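Local coordinates for fucoxanthin chlorophyll a/c-binding protein Lhcq3 (Chaetoceros gracilis, PDB 6L4U) that probably harvests light for photosystem I in a diatom, binding chlorophyll a, chlorophyll c and carotenoids and passing on excitation energy, at residues D112-D116 with A117-Q121. Sequence-based numbering, arbitrary orientation.
With KC1 (Chlorophyll c1), chain B.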
loop_
_atom_site.group_PDB
_atom_site.type_symbol
_atom_site.label_atom_id
_atom_site.label_comp_id
_atom_site.label_asym_id
_atom_site.label_seq_id
_atom_site.Cartn_x
_atom_site.Cartn_y
_atom_site.Cartn_z
ATOM N N ASP X 112 -4.887 -48.672 -61.177
ATOM C CA ASP X 112 -4.600 -47.252 -61.025
ATOM C C ASP X 112 -5.615 -46.362 -61.728
ATOM O O ASP X 112 -5.924 -45.280 -61.220
ATOM C CB ASP X 112 -3.199 -46.944 -61.553
ATOM C CG ASP X 112 -2.138 -47.054 -60.482
ATOM O OD1 ASP X 112 -2.402 -46.617 -59.342
ATOM O OD2 ASP X 112 -1.043 -47.579 -60.776
ATOM N N ALA X 113 -6.146 -46.788 -62.871
ATOM C CA ALA X 113 -7.092 -45.981 -63.628
ATOM C C ALA X 113 -8.533 -46.226 -63.211
ATOM O O ALA X 113 -9.447 -45.643 -63.800
ATOM C CB ALA X 113 -6.921 -46.229 -65.126
ATOM N N VAL X 114 -8.754 -47.082 -62.222
ATOM C CA VAL X 114 -10.061 -47.163 -61.561
ATOM C C VAL X 114 -10.300 -45.863 -60.802
ATOM O O VAL X 114 -9.353 -45.337 -60.189
ATOM C CB VAL X 114 -10.099 -48.378 -60.626
ATOM C CG1 VAL X 114 -11.377 -48.435 -59.808
ATOM C CG2 VAL X 114 -9.932 -49.655 -61.424
ATOM N N PRO X 115 -11.500 -45.274 -60.865
ATOM C CA PRO X 115 -11.744 -44.005 -60.166
ATOM C C PRO X 115 -11.642 -44.141 -58.655
ATOM O O PRO X 115 -11.780 -45.229 -58.092
ATOM C CB PRO X 115 -13.169 -43.637 -60.588
ATOM C CG PRO X 115 -13.381 -44.338 -61.863
ATOM C CD PRO X 115 -12.588 -45.600 -61.800
ATOM N N ASP X 116 -11.387 -43.004 -58.001
ATOM C CA ASP X 116 -11.206 -42.993 -56.554
ATOM C C ASP X 116 -12.507 -43.277 -55.822
ATOM O O ASP X 116 -12.483 -43.761 -54.686
ATOM C CB ASP X 116 -10.622 -41.654 -56.113
ATOM C CG ASP X 116 -9.241 -41.419 -56.673
ATOM O OD1 ASP X 116 -8.620 -40.395 -56.327
ATOM O OD2 ASP X 116 -8.772 -42.263 -57.462
ATOM N N ALA X 117 -13.647 -42.993 -56.454
ATOM C CA ALA X 117 -14.923 -43.432 -55.913
ATOM C C ALA X 117 -15.190 -44.900 -56.207
ATOM O O ALA X 117 -16.101 -45.482 -55.614
ATOM C CB ALA X 117 -16.054 -42.572 -56.473
ATOM N N GLY X 118 -14.422 -45.507 -57.104
ATOM C CA GLY X 118 -14.582 -46.911 -57.408
ATOM C C GLY X 118 -13.873 -47.790 -56.405
ATOM O O GLY X 118 -14.404 -48.822 -55.991
ATOM N N LYS X 119 -12.664 -47.389 -56.004
ATOM C CA LYS X 119 -11.964 -48.122 -54.957
ATOM C C LYS X 119 -12.582 -47.864 -53.593
ATOM O O LYS X 119 -12.480 -48.710 -52.701
ATOM C CB LYS X 119 -10.485 -47.750 -54.935
ATOM C CG LYS X 119 -9.863 -47.565 -56.295
ATOM C CD LYS X 119 -8.460 -47.030 -56.157
ATOM C CE LYS X 119 -7.860 -46.700 -57.497
ATOM N NZ LYS X 119 -6.403 -46.436 -57.390
ATOM N N ALA X 120 -13.217 -46.704 -53.412
ATOM C CA ALA X 120 -13.917 -46.424 -52.165
ATOM C C ALA X 120 -15.141 -47.312 -52.000
ATOM O O ALA X 120 -15.514 -47.647 -50.872
ATOM C CB ALA X 120 -14.320 -44.952 -52.111
ATOM N N GLN X 121 -15.772 -47.705 -53.106
ATOM C CA GLN X 121 -16.895 -48.632 -53.032
ATOM C C GLN X 121 -16.418 -50.056 -52.788
ATOM O O GLN X 121 -17.081 -50.822 -52.084
ATOM C CB GLN X 121 -17.718 -48.560 -54.315
ATOM C CG GLN X 121 -18.566 -47.319 -54.429
ATOM C CD GLN X 121 -19.473 -47.344 -55.634
ATOM O OE1 GLN X 121 -19.922 -48.404 -56.068
ATOM N NE2 GLN X 121 -19.748 -46.173 -56.186
HETATM N NB KC1 B . -22.968 -48.649 -56.847
HETATM N ND KC1 B . -19.196 -49.065 -58.263
HETATM C C1A KC1 B . -20.541 -46.408 -59.429
HETATM C C1B KC1 B . -23.892 -47.747 -57.154
HETATM C C1C KC1 B . -21.519 -51.133 -55.775
HETATM C C1D KC1 B . -18.096 -49.970 -58.104
HETATM C C2A KC1 B . -21.087 -45.122 -60.023
HETATM C C2B KC1 B . -25.223 -47.955 -56.530
HETATM C C2C KC1 B . -21.053 -52.402 -55.174
HETATM C C2D KC1 B . -16.848 -49.598 -58.815
HETATM C C3A KC1 B . -22.493 -45.082 -59.460
HETATM C C3B KC1 B . -24.986 -49.186 -55.747
HETATM C C3C KC1 B . -19.691 -52.540 -55.715
HETATM C C3D KC1 B . -17.295 -48.330 -59.447
HETATM C C4A KC1 B . -22.474 -46.343 -58.669
HETATM C C4B KC1 B . -23.563 -49.515 -56.028
HETATM C C4C KC1 B . -19.554 -51.333 -56.567
HETATM C C4D KC1 B . -18.616 -48.116 -59.085
HETATM C CAA KC1 B . -21.277 -45.110 -61.536
HETATM C CAB KC1 B . -25.938 -49.942 -54.894
HETATM C CAC KC1 B . -18.693 -53.643 -55.478
HETATM C CAD KC1 B . -16.883 -47.209 -60.321
HETATM C CBA KC1 B . -20.396 -44.067 -62.221
HETATM C CBB KC1 B . -26.236 -51.203 -55.151
HETATM C CBC KC1 B . -18.020 -53.349 -54.162
HETATM C CBD KC1 B . -18.015 -46.272 -60.464
HETATM C CED KC1 B . -16.768 -42.649 -60.145
HETATM C CGA KC1 B . -20.723 -42.644 -61.836
HETATM C CGD KC1 B . -17.605 -44.977 -59.835
HETATM C CHA KC1 B . -19.131 -46.872 -59.680
HETATM C CHB KC1 B . -23.610 -46.611 -58.032
HETATM C CHC KC1 B . -22.877 -50.676 -55.446
HETATM C CHD KC1 B . -18.271 -51.161 -57.276
HETATM C CMA KC1 B . -22.637 -43.910 -58.499
HETATM C CMB KC1 B . -26.474 -47.134 -56.667
HETATM C CMC KC1 B . -21.793 -53.318 -54.238
HETATM C CMD KC1 B . -15.472 -50.176 -58.976
HETATM N NA KC1 B . -21.344 -47.054 -58.663
HETATM N NC KC1 B . -20.637 -50.518 -56.582
HETATM O O1A KC1 B . -19.869 -41.780 -61.930
HETATM O O1D KC1 B . -17.890 -44.726 -58.678
HETATM O O2A KC1 B . -22.040 -42.263 -61.355
HETATM O O2D KC1 B . -16.881 -43.989 -60.610
HETATM O OBD KC1 B . -15.721 -47.063 -60.847
HETATM MG MG KC1 B . -21.159 -48.908 -57.755
#
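D112 O lies 4.0 Å from NZ of K119, whose chain, extended beyond CG, runs back along the loop before helix 116-134. K119 NZ stops 4.5 Å from D112 OD1, too far for a salt bridge, and also makes a weak hydrogen bond to the backbone of a neighbouring protein chain. V114, with CG1 anti to its own N (chi1 174°), sets that methyl 3.9 Å from K119 CG. K119 CE lies 3.4 Å from V114 O. Replacing K119 by alanine is likely to uncover this flank of V114, leave the D112 carboxylate without its nearby positive charge and lose the weak bond to the neighbouring chain. P115 O accepts two backbone donors, K119 N at 3.1 Å and G118 N at 2.8 Å. The P115 ring packs on chlorophyll c1, CD lying 3.6 Å from OBD of the pigment. D116 O accepts A120 N at 3.3 Å, a bond of the helical turn. G118 suits the same pigment edge, since a CB there would clash with OBD. On helix 116-134, Q121 OE1 ligates the chlorophyll c1 magnesium at 2.2 Å, and P115, A117 and G118 also line that pocket, an arrangement consistent with the chlorophyll a/b-binding protein family.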